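Local coordinates for ribosomal RNA processing protein 6 (Trypanosoma brucei brucei, PDB 4NLC), which probably acts as a 3'-5' exoribonuclease in ribosomal RNA processing, and is represented by its catalytic core, an exonuclease domain with an HRDC domain, at residues N168-S173 with H252-S257; S49-Q54 with Q141-K146; A94-H99 with R152-W157. The protein carries 1 engineered substitution. All coordinates share one frame; numbering follows the deposited sequence.

Contact 1 (N168-S173 with H252-S257); sequences NLFDTS and HVFQES
Phe170 and Phe254 form a T-shaped pair where helix 249-261 packs on strand 169-171, an edge strand of the RNase H-like exonuclease sheet. Strand 169-171 and the 252-257 part of the helix run at 109°, so the strand presents only a short span to the helix. On Phe170, CB comes first, 4.0 Å from Phe254 CE1. With CG anti to the backbone N (chi1 -171°), the ring reaches out to the helix side chains. Its CD2 stands over the centre of the Phe254 ring, with Phe254 CZ 3.5 Å away, and the two planes meet at 63°. Further out, CE2 touches both Phe254 CE2 and the CG1 branch of Val253. At the tip, Phe170 CZ lies 3.6 Å from Val253 CG1. A flat ring suits this place because it can offer one edge to Phe254 while Tyr230 also meets it edge-to-face.

Beside this apolar patch, small polar groups satisfy the backbone edge of the strand. A water joins Leu169 O to Phe254 O. Asp171, the N-cap of helix 172-178, accepts from Gly150 N and Ser173 N on OD1 and from Ala151 N on OD2. As packing, the Leu169 CD2 methyl lies against Ser257 O, at 3.2 Å. Serine is small enough to sit against the strand: Ser257 OG gives its proton to Val253 O, 2.7 Å away, and accepts a nearly straight bond from Asp171 N at 3.1 Å.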
ATOM      1  N   ASN A 168       6.082   6.683 -16.511  1.00 25.91           N
ATOM      2  CA  ASN A 168       5.147   7.764 -16.816  1.00 25.98           C
ATOM      3  C   ASN A 168       3.899   7.741 -15.926  1.00 29.83           C
ATOM      4  O   ASN A 168       2.748   7.632 -16.373  1.00 28.32           O
ATOM      5  CB  ASN A 168       4.810   7.882 -18.294  1.00 26.99           C
ATOM      6  CG  ASN A 168       5.837   8.715 -19.010  1.00 47.95           C
ATOM      7  OD1 ASN A 168       6.471   9.618 -18.433  1.00 46.27           O
ATOM      8  ND2 ASN A 168       6.043   8.426 -20.270  1.00 35.88           N
ATOM      9  N   LEU A 169       4.179   7.907 -14.642  1.00 25.79           N
ATOM     10  CA  LEU A 169       3.187   8.070 -13.625  1.00 25.50           C
ATOM     11  C   LEU A 169       2.734   9.525 -13.675  1.00 27.80           C
ATOM     12  O   LEU A 169       3.550  10.432 -13.896  1.00 26.87           O
ATOM     13  CB  LEU A 169       3.815   7.790 -12.220  1.00 25.72           C
ATOM     14  CG  LEU A 169       2.967   8.170 -10.972  1.00 29.38           C
ATOM     15  CD1 LEU A 169       1.778   7.259 -10.821  1.00 28.50           C
ATOM     16  CD2 LEU A 169       3.803   8.134  -9.701  1.00 30.01           C
ATOM     17  N   PHE A 170       1.428   9.737 -13.498  1.00 23.53           N
ATOM     18  CA  PHE A 170       0.872  11.069 -13.294  1.00 22.63           C
ATOM     19  C   PHE A 170       0.037  10.984 -12.017  1.00 27.96           C
ATOM     20  O   PHE A 170      -0.885  10.176 -11.935  1.00 27.52           O
ATOM     21  CB  PHE A 170       0.082  11.632 -14.485  1.00 22.98           C
ATOM     22  CG  PHE A 170      -0.283  13.092 -14.285  1.00 24.55           C
ATOM     23  CD1 PHE A 170      -1.430  13.454 -13.584  1.00 25.48           C
ATOM     24  CD2 PHE A 170       0.526  14.108 -14.794  1.00 26.21           C
ATOM     25  CE1 PHE A 170      -1.775  14.800 -13.423  1.00 26.90           C
ATOM     26  CE2 PHE A 170       0.172  15.450 -14.641  1.00 28.27           C
ATOM     27  CZ  PHE A 170      -0.964  15.787 -13.937  1.00 26.14           C
ATOM     28  N   ASP A 171       0.400  11.781 -11.011  1.00 24.97           N
ATOM     29  CA  ASP A 171      -0.285  11.782  -9.727  1.00 23.67           C
ATOM     30  C   ASP A 171      -1.172  13.029  -9.626  1.00 27.24           C
ATOM     31  O   ASP A 171      -0.661  14.148  -9.549  1.00 26.49           O
ATOM     32  CB  ASP A 171       0.736  11.692  -8.579  1.00 23.91           C
ATOM     33  CG  ASP A 171       0.130  11.454  -7.196  1.00 29.33           C
ATOM     34  OD1 ASP A 171      -0.970  11.997  -6.917  1.00 28.11           O
ATOM     35  OD2 ASP A 171       0.790  10.812  -6.371  1.00 30.41           O
ATOM     36  N   THR A 172      -2.499  12.824  -9.645  1.00 22.79           N
ATOM     37  CA  THR A 172      -3.486  13.909  -9.611  1.00 22.64           C
ATOM     38  C   THR A 172      -3.501  14.663  -8.254  1.00 25.75           C
ATOM     39  O   THR A 172      -3.928  15.822  -8.205  1.00 26.80           O
ATOM     40  CB  THR A 172      -4.887  13.418 -10.036  1.00 25.84           C
ATOM     41  OG1 THR A 172      -5.189  12.202  -9.371  1.00 23.42           O
ATOM     42  CG2 THR A 172      -4.998  13.217 -11.527  1.00 17.99           C
ATOM     43  N   SER A 173      -3.012  14.027  -7.179  1.00 20.88           N
ATOM     44  CA  SER A 173      -2.929  14.679  -5.887  1.00 21.31           C
ATOM     45  C   SER A 173      -1.755  15.686  -5.926  1.00 25.79           C
ATOM     46  O   SER A 173      -1.904  16.804  -5.439  1.00 24.75           O
ATOM     47  CB  SER A 173      -2.769  13.647  -4.773  1.00 25.27           C
ATOM     48  OG  SER A 173      -2.614  14.288  -3.520  1.00 35.05           O
ATOM     49  N   HIS A 252       6.030  20.248 -14.801  1.00 26.95           N
ATOM     50  CA  HIS A 252       6.512  20.199 -13.409  1.00 27.33           C
ATOM     51  C   HIS A 252       5.812  19.058 -12.635  1.00 27.58           C
ATOM     52  O   HIS A 252       6.462  18.298 -11.924  1.00 25.31           O
ATOM     53  CB  HIS A 252       6.332  21.550 -12.695  1.00 29.29           C
ATOM     54  CG  HIS A 252       6.741  21.523 -11.256  1.00 33.38           C
ATOM     55  ND1 HIS A 252       8.069  21.501 -10.884  1.00 35.59           N
ATOM     56  CD2 HIS A 252       5.974  21.497 -10.140  1.00 35.75           C
ATOM     57  CE1 HIS A 252       8.074  21.455  -9.564  1.00 35.10           C
ATOM     58  NE2 HIS A 252       6.838  21.441  -9.072  1.00 35.55           N
ATOM     59  N   VAL A 253       4.508  18.897 -12.844  1.00 23.24           N
ATOM     60  CA  VAL A 253       3.723  17.870 -12.161  1.00 20.72           C
ATOM     61  C   VAL A 253       4.115  16.466 -12.662  1.00 26.52           C
ATOM     62  O   VAL A 253       4.308  15.566 -11.849  1.00 25.90           O
ATOM     63  CB  VAL A 253       2.212  18.177 -12.217  1.00 22.58           C
ATOM     64  CG1 VAL A 253       1.411  17.044 -11.601  1.00 21.71           C
ATOM     65  CG2 VAL A 253       1.918  19.485 -11.472  1.00 22.03           C
ATOM     66  N   PHE A 254       4.331  16.310 -13.974  1.00 25.62           N
ATOM     67  CA  PHE A 254       4.834  15.064 -14.550  1.00 26.19           C
ATOM     68  C   PHE A 254       6.215  14.759 -13.967  1.00 28.97           C
ATOM     69  O   PHE A 254       6.505  13.604 -13.712  1.00 27.71           O
ATOM     70  CB  PHE A 254       4.936  15.178 -16.074  1.00 28.73           C
ATOM     71  CG  PHE A 254       3.704  14.692 -16.801  1.00 29.96           C
ATOM     72  CD1 PHE A 254       3.444  13.324 -16.928  1.00 32.12           C
ATOM     73  CD2 PHE A 254       2.826  15.590 -17.386  1.00 31.20           C
ATOM     74  CE1 PHE A 254       2.310  12.870 -17.615  1.00 32.64           C
ATOM     75  CE2 PHE A 254       1.677  15.133 -18.058  1.00 34.86           C
ATOM     76  CZ  PHE A 254       1.438  13.779 -18.181  1.00 32.10           C
ATOM     77  N   GLN A 255       7.035  15.808 -13.713  1.00 26.47           N
ATOM     78  CA  GLN A 255       8.391  15.676 -13.146  1.00 26.07           C
ATOM     79  C   GLN A 255       8.369  15.233 -11.702  1.00 28.72           C
ATOM     80  O   GLN A 255       9.111  14.328 -11.326  1.00 27.57           O
ATOM     81  CB  GLN A 255       9.225  16.962 -13.345  1.00 26.98           C
ATOM     82  CG  GLN A 255       9.692  17.089 -14.803  1.00 44.28           C
ATOM     83  CD  GLN A 255      10.086  18.477 -15.260  1.00 60.17           C
ATOM     84  OE1 GLN A 255       9.747  19.504 -14.659  1.00 56.19           O
ATOM     85  NE2 GLN A 255      10.760  18.532 -16.391  1.00 49.05           N
ATOM     86  N   GLU A 256       7.490  15.849 -10.900  1.00 25.51           N
ATOM     87  CA  GLU A 256       7.299  15.500  -9.496  1.00 25.27           C
ATOM     88  C   GLU A 256       6.761  14.075  -9.350  1.00 28.14           C
ATOM     89  O   GLU A 256       7.243  13.351  -8.485  1.00 27.67           O
ATOM     90  CB  GLU A 256       6.416  16.546  -8.799  1.00 26.95           C
ATOM     91  CG  GLU A 256       7.101  17.900  -8.703  1.00 36.02           C
ATOM     92  CD  GLU A 256       8.163  18.009  -7.627  1.00 59.03           C
ATOM     93  OE1 GLU A 256       9.347  17.725  -7.921  1.00 50.44           O
ATOM     94  OE2 GLU A 256       7.812  18.396  -6.489  1.00 62.80           O
ATOM     95  N   SER A 257       5.779  13.674 -10.207  1.00 23.62           N
ATOM     96  CA  SER A 257       5.192  12.324 -10.254  1.00 23.19           C
ATOM     97  C   SER A 257       6.264  11.267 -10.615  1.00 28.99           C
ATOM     98  O   SER A 257       6.264  10.194 -10.031  1.00 28.98           O
ATOM     99  CB  SER A 257       4.049  12.263 -11.262  1.00 23.23           C
ATOM    100  OG  SER A 257       3.089  13.283 -11.031  1.00 21.63           O
TER
HETATM  101  O   HOH W   1       6.011  10.953 -14.868  1.00 35.72           O

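Contact 2 (S49-Q54 with Q141-K146); sequences SVPSEQ and QPNIVK
Pro142 O faces the ring of Pro51 in loop 49-54, 3.4 Å from Pro51 CG, at the type I beta turn Gln141-Ile144 that leads into strand 145-148 of the exonuclease sheet. Pro142 suits the second position of this turn, where its ring fixes phi near the required value. Its carbonyl is also held by Asn168 ND2, which likewise bonds Ser49 O and so links loop 49-54 to the turn.

Asn143 follows. Its CB points away from loop 49-54, but a chi1 of -163° sets the amide beside the carbonyl carbon and swings it back, bringing Asn143 OD1 to 3.7 Å from Pro51 CB. The Asn143 carbonyl reaches the loop differently, through a water 2.7 Å from Asn143 O and 2.8 Å from Gln54 NE2. Gln54 is gripped at both ends of its amide, since Tyr230 OH meets OE1 and Glu92 OE1 meets NE2.

Ile144 closes the turn through its N, bonded to Gln141 O, and its CB points away from loop 49-54. Val145 then points back: its CG2 branch lies 3.6 Å from Gln54 CG, alongside the bent glutamine chain, whose methylenes match the apolar valine. Pro51 CD is a looser neighbour of the same methyl. The Lys146 chain folds back toward the turn, and its buried ammonium, bonded also to Val138 O and Val167 O, donates from Lys146 NZ to Ile144 O at 2.8 Å, tilted 25° from the carbonyl plane.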
ATOM      1  N   SER A  49      10.790  10.309 -21.564  1.00 39.23           N
ATOM      2  CA  SER A  49      10.096  11.578 -21.778  1.00 38.56           C
ATOM      3  C   SER A  49       8.596  11.398 -21.598  1.00 41.21           C
ATOM      4  O   SER A  49       8.074  10.293 -21.754  1.00 39.71           O
ATOM      5  CB  SER A  49      10.338  12.084 -23.200  1.00 42.68           C
ATOM      6  OG  SER A  49      11.699  12.004 -23.580  1.00 53.73           O
ATOM      7  N   VAL A  50       7.897  12.500 -21.335  1.00 38.26           N
ATOM      8  CA  VAL A  50       6.437  12.524 -21.253  1.00 37.48           C
ATOM      9  C   VAL A  50       5.943  12.487 -22.735  1.00 40.27           C
ATOM     10  O   VAL A  50       6.514  13.211 -23.561  1.00 40.54           O
ATOM     11  CB  VAL A  50       5.934  13.825 -20.557  1.00 41.17           C
ATOM     12  CG1 VAL A  50       4.421  13.812 -20.406  1.00 40.96           C
ATOM     13  CG2 VAL A  50       6.622  14.062 -19.210  1.00 40.00           C
ATOM     14  N   PRO A  51       4.917  11.669 -23.102  1.00 34.55           N
ATOM     15  CA  PRO A  51       4.432  11.688 -24.501  1.00 34.09           C
ATOM     16  C   PRO A  51       3.910  13.083 -24.860  1.00 38.60           C
ATOM     17  O   PRO A  51       3.049  13.612 -24.163  1.00 37.04           O
ATOM     18  CB  PRO A  51       3.323  10.617 -24.518  1.00 35.29           C
ATOM     19  CG  PRO A  51       3.514   9.811 -23.255  1.00 38.19           C
ATOM     20  CD  PRO A  51       4.117  10.751 -22.262  1.00 34.12           C
ATOM     21  N   SER A  52       4.478  13.701 -25.913  1.00 37.77           N
ATOM     22  CA  SER A  52       4.165  15.068 -26.358  1.00 38.68           C
ATOM     23  C   SER A  52       2.656  15.378 -26.496  1.00 41.82           C
ATOM     24  O   SER A  52       2.247  16.492 -26.157  1.00 41.06           O
ATOM     25  CB  SER A  52       4.913  15.405 -27.645  1.00 44.93           C
ATOM     26  OG  SER A  52       4.486  14.594 -28.728  1.00 55.59           O
ATOM     27  N   GLU A  53       1.825  14.389 -26.919  1.00 38.41           N
ATOM     28  CA  GLU A  53       0.366  14.556 -27.033  1.00 38.39           C
ATOM     29  C   GLU A  53      -0.274  14.841 -25.655  1.00 40.20           C
ATOM     30  O   GLU A  53      -1.288  15.525 -25.578  1.00 38.86           O
ATOM     31  CB  GLU A  53      -0.291  13.322 -27.672  1.00 39.92           C
ATOM     32  CG  GLU A  53      -0.093  13.192 -29.175  1.00 56.38           C
ATOM     33  CD  GLU A  53      -0.802  14.208 -30.054  1.00 88.09           C
ATOM     34  OE1 GLU A  53      -2.051  14.288 -29.994  1.00 86.65           O
ATOM     35  OE2 GLU A  53      -0.106  14.887 -30.845  1.00 85.00           O
ATOM     36  N   GLN A  54       0.341  14.333 -24.570  1.00 36.38           N
ATOM     37  CA  GLN A  54      -0.169  14.542 -23.209  1.00 34.83           C
ATOM     38  C   GLN A  54       0.059  15.970 -22.708  1.00 38.85           C
ATOM     39  O   GLN A  54      -0.614  16.387 -21.773  1.00 38.40           O
ATOM     40  CB  GLN A  54       0.414  13.511 -22.212  1.00 34.27           C
ATOM     41  CG  GLN A  54       0.027  12.066 -22.519  1.00 39.17           C
ATOM     42  CD  GLN A  54      -1.422  11.729 -22.268  1.00 46.01           C
ATOM     43  OE1 GLN A  54      -2.179  12.491 -21.677  1.00 38.27           O
ATOM     44  NE2 GLN A  54      -1.838  10.552 -22.688  1.00 37.95           N
ATOM     45  N   GLN A 141       5.210   0.673 -20.172  1.00 27.62           N
ATOM     46  CA  GLN A 141       4.960   1.308 -21.471  1.00 27.26           C
ATOM     47  C   GLN A 141       5.004   2.827 -21.343  1.00 30.31           C
ATOM     48  O   GLN A 141       4.097   3.401 -20.748  1.00 29.72           O
ATOM     49  CB  GLN A 141       3.634   0.784 -22.072  1.00 29.13           C
ATOM     50  CG  GLN A 141       3.215   1.256 -23.480  1.00 51.50           C
ATOM     51  CD  GLN A 141       4.262   1.342 -24.543  1.00 68.18           C
ATOM     52  OE1 GLN A 141       4.656   0.353 -25.160  1.00 68.73           O
ATOM     53  NE2 GLN A 141       4.630   2.547 -24.870  1.00 57.17           N
ATOM     54  N   PRO A 142       6.046   3.495 -21.908  1.00 26.82           N
ATOM     55  CA  PRO A 142       6.123   4.953 -21.804  1.00 27.48           C
ATOM     56  C   PRO A 142       5.016   5.729 -22.518  1.00 33.99           C
ATOM     57  O   PRO A 142       4.781   6.881 -22.182  1.00 33.57           O
ATOM     58  CB  PRO A 142       7.503   5.277 -22.395  1.00 30.08           C
ATOM     59  CG  PRO A 142       7.811   4.154 -23.286  1.00 34.33           C
ATOM     60  CD  PRO A 142       7.184   2.948 -22.681  1.00 28.46           C
ATOM     61  N   ASN A 143       4.359   5.129 -23.521  1.00 31.42           N
ATOM     62  CA  ASN A 143       3.309   5.845 -24.258  1.00 30.29           C
ATOM     63  C   ASN A 143       1.945   5.751 -23.580  1.00 29.83           C
ATOM     64  O   ASN A 143       0.969   6.288 -24.083  1.00 30.11           O
ATOM     65  CB  ASN A 143       3.257   5.404 -25.717  1.00 31.38           C
ATOM     66  CG  ASN A 143       2.510   6.377 -26.601  1.00 59.90           C
ATOM     67  OD1 ASN A 143       2.784   7.585 -26.612  1.00 49.18           O
ATOM     68  ND2 ASN A 143       1.505   5.879 -27.314  1.00 53.40           N
ATOM     69  N   ILE A 144       1.877   5.069 -22.445  1.00 23.94           N
ATOM     70  CA  ILE A 144       0.638   4.942 -21.693  1.00 23.29           C
ATOM     71  C   ILE A 144       0.853   5.677 -20.416  1.00 26.89           C
ATOM     72  O   ILE A 144       1.741   5.296 -19.642  1.00 27.80           O
ATOM     73  CB  ILE A 144       0.192   3.457 -21.424  1.00 25.53           C
ATOM     74  CG1 ILE A 144       0.067   2.647 -22.750  1.00 24.59           C
ATOM     75  CG2 ILE A 144      -1.122   3.402 -20.569  1.00 24.04           C
ATOM     76  CD1 ILE A 144      -0.275   1.154 -22.607  1.00 25.93           C
ATOM     77  N   VAL A 145       0.047   6.729 -20.170  1.00 21.95           N
ATOM     78  CA  VAL A 145       0.133   7.443 -18.883  1.00 20.54           C
ATOM     79  C   VAL A 145      -0.687   6.662 -17.844  1.00 24.93           C
ATOM     80  O   VAL A 145      -1.852   6.321 -18.107  1.00 24.78           O
ATOM     81  CB  VAL A 145      -0.296   8.932 -18.990  1.00 23.91           C
ATOM     82  CG1 VAL A 145      -0.441   9.577 -17.601  1.00 22.78           C
ATOM     83  CG2 VAL A 145       0.699   9.717 -19.830  1.00 24.91           C
ATOM     84  N   LYS A 146      -0.086   6.380 -16.664  1.00 22.54           N
ATOM     85  CA  LYS A 146      -0.788   5.725 -15.550  1.00 21.56           C
ATOM     86  C   LYS A 146      -1.117   6.816 -14.547  1.00 24.82           C
ATOM     87  O   LYS A 146      -0.224   7.383 -13.920  1.00 25.80           O
ATOM     88  CB  LYS A 146       0.068   4.643 -14.876  1.00 23.29           C
ATOM     89  CG  LYS A 146       0.071   3.245 -15.551  1.00 19.80           C
ATOM     90  CD  LYS A 146       0.712   3.191 -16.938  1.00 18.44           C
ATOM     91  CE  LYS A 146       2.199   3.498 -16.908  1.00 26.19           C
ATOM     92  NZ  LYS A 146       2.871   3.220 -18.209  1.00 25.25           N
TER
HETATM   93  O   HOH W   2      -0.034   8.827 -23.942  1.00 36.85           O

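Contact 3 (A94-H99 with R152-W157); sequences AVDLEH and REDVRW
His99 lies flat on Trp157 in an offset stack, its ring over the five-membered half of the indole with centroids 3.8 Å apart and planes only 7° from parallel. CD2 of the imidazole sits over the indole, 3.4 Å from Trp157 CE2, while His99 CB makes a CH-pi contact with the six-membered ring. The opposite indole face meets Glu153 O, from the preceding turn of its own helix. Leu97 reaches the indole at its edge instead: Leu97 CD1 is 3.8 Å from Trp157 CE3, near the ring plane, and the same methyl packs against Asp154. A branched aliphatic chain suits the place between the indole edge and the Asp154 CB and backbone.

Two carboxylates also converge here, with Asp96 OD1 3.5 Å from Asp154 OD2. Asp96 CB points away from the helix, yet a chi1 of -165° carries its carboxylate back. Two waters lie between the pair: one is 2.7 Å from both Asp96 OD1 and Asp154 OD2, and the other joins Asp96 OD1 to Asp154 OD1. Asp96, Glu98, Asp154 and Asp222 together are consistent with the DEDD acidic quartet that binds metal in related exonucleases.

Further out, His99 NE2 accepts from Lys160 NZ, which probably helps to fix the rotation of the ring, while Arg156 forms a salt bridge with Glu263. Strand 92-100 runs between strands 108-115 and 145-148, where Phe148 touches Val95 and Asp154; the 152-157 turn of helix 152-162 runs at 77° to strand segment 94-99, and Trp157 also reaches Thr109 of strand 108-115.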
ATOM      1  N   ALA A  94      -6.422   4.949 -15.482  1.00 26.21           N
ATOM      2  CA  ALA A  94      -6.508   5.390 -14.080  1.00 24.82           C
ATOM      3  C   ALA A  94      -6.371   4.150 -13.235  1.00 28.66           C
ATOM      4  O   ALA A  94      -7.017   3.141 -13.522  1.00 27.50           O
ATOM      5  CB  ALA A  94      -7.841   6.059 -13.810  1.00 24.97           C
ATOM      6  N   VAL A  95      -5.484   4.201 -12.230  1.00 25.41           N
ATOM      7  CA  VAL A  95      -5.201   3.072 -11.367  1.00 24.21           C
ATOM      8  C   VAL A  95      -5.329   3.468  -9.886  1.00 30.16           C
ATOM      9  O   VAL A  95      -4.991   4.590  -9.491  1.00 30.90           O
ATOM     10  CB  VAL A  95      -3.803   2.431 -11.675  1.00 27.56           C
ATOM     11  CG1 VAL A  95      -3.610   1.106 -10.917  1.00 27.14           C
ATOM     12  CG2 VAL A  95      -3.564   2.227 -13.183  1.00 26.18           C
ATOM     13  N   ASP A  96      -5.799   2.518  -9.071  1.00 26.13           N
ATOM     14  CA  ASP A  96      -5.855   2.592  -7.616  1.00 26.37           C
ATOM     15  C   ASP A  96      -5.696   1.172  -7.029  1.00 30.39           C
ATOM     16  O   ASP A  96      -5.817   0.174  -7.742  1.00 30.35           O
ATOM     17  CB  ASP A  96      -7.113   3.313  -7.093  1.00 28.47           C
ATOM     18  CG  ASP A  96      -7.042   3.735  -5.620  1.00 36.27           C
ATOM     19  OD1 ASP A  96      -5.903   3.888  -5.089  1.00 33.96           O
ATOM     20  OD2 ASP A  96      -8.120   3.923  -5.003  1.00 42.39           O
ATOM     21  N   LEU A  97      -5.384   1.089  -5.744  1.00 26.29           N
ATOM     22  CA  LEU A  97      -5.186  -0.190  -5.077  1.00 24.32           C
ATOM     23  C   LEU A  97      -5.902  -0.182  -3.742  1.00 26.26           C
ATOM     24  O   LEU A  97      -5.995   0.872  -3.110  1.00 25.92           O
ATOM     25  CB  LEU A  97      -3.674  -0.397  -4.788  1.00 24.13           C
ATOM     26  CG  LEU A  97      -2.636  -0.441  -5.920  1.00 27.86           C
ATOM     27  CD1 LEU A  97      -1.230  -0.577  -5.345  1.00 27.73           C
ATOM     28  CD2 LEU A  97      -2.848  -1.615  -6.825  1.00 28.05           C
ATOM     29  N   GLU A  98      -6.352  -1.362  -3.275  1.00 22.42           N
ATOM     30  CA  GLU A  98      -6.851  -1.529  -1.900  1.00 22.36           C
ATOM     31  C   GLU A  98      -5.829  -2.439  -1.196  1.00 27.36           C
ATOM     32  O   GLU A  98      -5.165  -3.259  -1.850  1.00 27.96           O
ATOM     33  CB  GLU A  98      -8.290  -2.040  -1.815  1.00 23.73           C
ATOM     34  CG  GLU A  98      -9.305  -1.157  -2.533  1.00 28.91           C
ATOM     35  CD  GLU A  98      -9.443   0.280  -2.062  1.00 42.93           C
ATOM     36  OE1 GLU A  98      -9.065   0.578  -0.907  1.00 31.54           O
ATOM     37  OE2 GLU A  98      -9.947   1.111  -2.850  1.00 47.46           O
ATOM     38  N   HIS A  99      -5.639  -2.253   0.097  1.00 25.21           N
ATOM     39  CA  HIS A  99      -4.557  -2.921   0.843  1.00 25.43           C
ATOM     40  C   HIS A  99      -5.005  -3.443   2.228  1.00 30.81           C
ATOM     41  O   HIS A  99      -6.058  -3.047   2.731  1.00 32.27           O
ATOM     42  CB  HIS A  99      -3.420  -1.866   0.982  1.00 24.93           C
ATOM     43  CG  HIS A  99      -2.119  -2.322   1.568  1.00 27.55           C
ATOM     44  ND1 HIS A  99      -1.824  -2.119   2.902  1.00 29.25           N
ATOM     45  CD2 HIS A  99      -1.024  -2.827   0.954  1.00 28.67           C
ATOM     46  CE1 HIS A  99      -0.593  -2.578   3.078  1.00 28.93           C
ATOM     47  NE2 HIS A  99      -0.076  -3.027   1.941  1.00 28.92           N
ATOM     48  N   ARG A 152       1.937   7.676  -3.263  1.00 30.11           N
ATOM     49  CA  ARG A 152       3.111   7.357  -2.408  1.00 31.96           C
ATOM     50  C   ARG A 152       3.138   5.881  -1.937  1.00 36.43           C
ATOM     51  O   ARG A 152       4.119   5.184  -2.200  1.00 38.65           O
ATOM     52  CB  ARG A 152       3.226   8.343  -1.226  1.00 35.21           C
ATOM     53  CG  ARG A 152       4.465   8.137  -0.330  1.00 51.83           C
ATOM     54  CD  ARG A 152       5.473   9.281  -0.413  1.00 67.82           C
ATOM     55  NE  ARG A 152       4.902  10.566   0.004  1.00 82.94           N
ATOM     56  CZ  ARG A 152       5.281  11.753  -0.465  1.00 98.70           C
ATOM     57  NH1 ARG A 152       6.244  11.840  -1.375  1.00 79.74           N
ATOM     58  NH2 ARG A 152       4.698  12.862  -0.030  1.00 89.39           N
ATOM     59  N   GLU A 153       2.048   5.398  -1.304  1.00 30.72           N
ATOM     60  CA  GLU A 153       1.936   4.012  -0.831  1.00 29.47           C
ATOM     61  C   GLU A 153       1.806   3.012  -1.983  1.00 31.62           C
ATOM     62  O   GLU A 153       2.458   1.963  -1.967  1.00 28.65           O
ATOM     63  CB  GLU A 153       0.806   3.865   0.199  1.00 31.12           C
ATOM     64  CG  GLU A 153       1.072   4.666   1.473  1.00 45.98           C
ATOM     65  CD  GLU A 153       0.981   3.947   2.808  1.00 80.79           C
ATOM     66  OE1 GLU A 153       0.018   4.220   3.563  1.00 76.36           O
ATOM     67  OE2 GLU A 153       1.909   3.169   3.135  1.00 78.93           O
ATOM     68  N   ASP A 154       1.018   3.374  -3.016  1.00 29.49           N
ATOM     69  CA  ASP A 154       0.781   2.533  -4.187  1.00 29.27           C
ATOM     70  C   ASP A 154       2.052   2.109  -4.870  1.00 30.13           C
ATOM     71  O   ASP A 154       2.210   0.928  -5.199  1.00 28.40           O
ATOM     72  CB  ASP A 154      -0.156   3.229  -5.182  1.00 31.98           C
ATOM     73  CG  ASP A 154      -1.585   3.329  -4.703  1.00 42.99           C
ATOM     74  OD1 ASP A 154      -1.839   3.025  -3.527  1.00 42.36           O
ATOM     75  OD2 ASP A 154      -2.459   3.643  -5.524  1.00 57.47           O
ATOM     76  N   VAL A 155       2.956   3.073  -5.073  1.00 24.48           N
ATOM     77  CA  VAL A 155       4.253   2.879  -5.730  1.00 24.33           C
ATOM     78  C   VAL A 155       5.030   1.794  -4.972  1.00 24.60           C
ATOM     79  O   VAL A 155       5.628   0.917  -5.578  1.00 21.23           O
ATOM     80  CB  VAL A 155       5.030   4.251  -5.803  1.00 28.05           C
ATOM     81  CG1 VAL A 155       6.532   4.065  -6.038  1.00 27.60           C
ATOM     82  CG2 VAL A 155       4.421   5.168  -6.862  1.00 27.49           C
ATOM     83  N   ARG A 156       5.002   1.873  -3.650  1.00 22.51           N
ATOM     84  CA  ARG A 156       5.685   0.948  -2.751  1.00 23.63           C
ATOM     85  C   ARG A 156       5.016  -0.436  -2.778  1.00 27.44           C
ATOM     86  O   ARG A 156       5.685  -1.444  -2.929  1.00 29.39           O
ATOM     87  CB  ARG A 156       5.716   1.553  -1.329  1.00 22.15           C
ATOM     88  CG  ARG A 156       6.814   2.601  -1.192  1.00 28.49           C
ATOM     89  CD  ARG A 156       6.654   3.428   0.077  1.00 37.34           C
ATOM     90  NE  ARG A 156       7.169   4.786  -0.119  1.00 57.36           N
ATOM     91  CZ  ARG A 156       8.402   5.177   0.188  1.00 73.39           C
ATOM     92  NH1 ARG A 156       9.267   4.318   0.717  1.00 70.92           N
ATOM     93  NH2 ARG A 156       8.776   6.430  -0.022  1.00 51.61           N
ATOM     94  N   TRP A 157       3.707  -0.475  -2.633  1.00 24.96           N
ATOM     95  CA  TRP A 157       2.893  -1.691  -2.642  1.00 25.12           C
ATOM     96  C   TRP A 157       3.137  -2.539  -3.873  1.00 28.93           C
ATOM     97  O   TRP A 157       3.404  -3.738  -3.732  1.00 28.16           O
ATOM     98  CB  TRP A 157       1.407  -1.327  -2.520  1.00 24.13           C
ATOM     99  CG  TRP A 157       1.044  -0.690  -1.202  1.00 26.30           C
ATOM    100  CD1 TRP A 157       1.786  -0.695  -0.052  1.00 29.91           C
ATOM    101  CD2 TRP A 157      -0.166   0.021  -0.898  1.00 26.44           C
ATOM    102  NE1 TRP A 157       1.106  -0.041   0.953  1.00 30.37           N
ATOM    103  CE2 TRP A 157      -0.103   0.394   0.466  1.00 31.51           C
ATOM    104  CE3 TRP A 157      -1.327   0.332  -1.629  1.00 27.95           C
ATOM    105  CZ2 TRP A 157      -1.147   1.081   1.110  1.00 31.08           C
ATOM    106  CZ3 TRP A 157      -2.354   1.031  -0.997  1.00 29.58           C
ATOM    107  CH2 TRP A 157      -2.262   1.389   0.360  1.00 30.60           C
TER
HETATM  108  O   HOH W   3      -3.961   5.797  -5.019  1.00 33.79           O
HETATM  109  O   HOH W   4      -4.457   4.110  -2.792  1.00 43.88           O

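Overall arrangement
All three contacts reach the same mixed six-stranded sheet of the exonuclease domain, in which strands 92-100, 145-148 and 169-171 are parallel neighbours. Contacts 1 and 2 have centres 11 Å apart and touch directly: Phe170 N bonds Lys146 O, and Phe254 packs on Val50. Contact 3 lies nearer the centre of the chain, 14 Å from contact 1 and 20 Å from contact 2. Along the sequence, contacts 2 and 3 interleave, and both close before contact 1 opens; helix 152-162 leads on to strand 169-171. Thus loop 49-54 and helix 249-261 pack near the 169-171 end of the sheet, whereas the probable active site lies at the central strand 92-100 and helix 152-162.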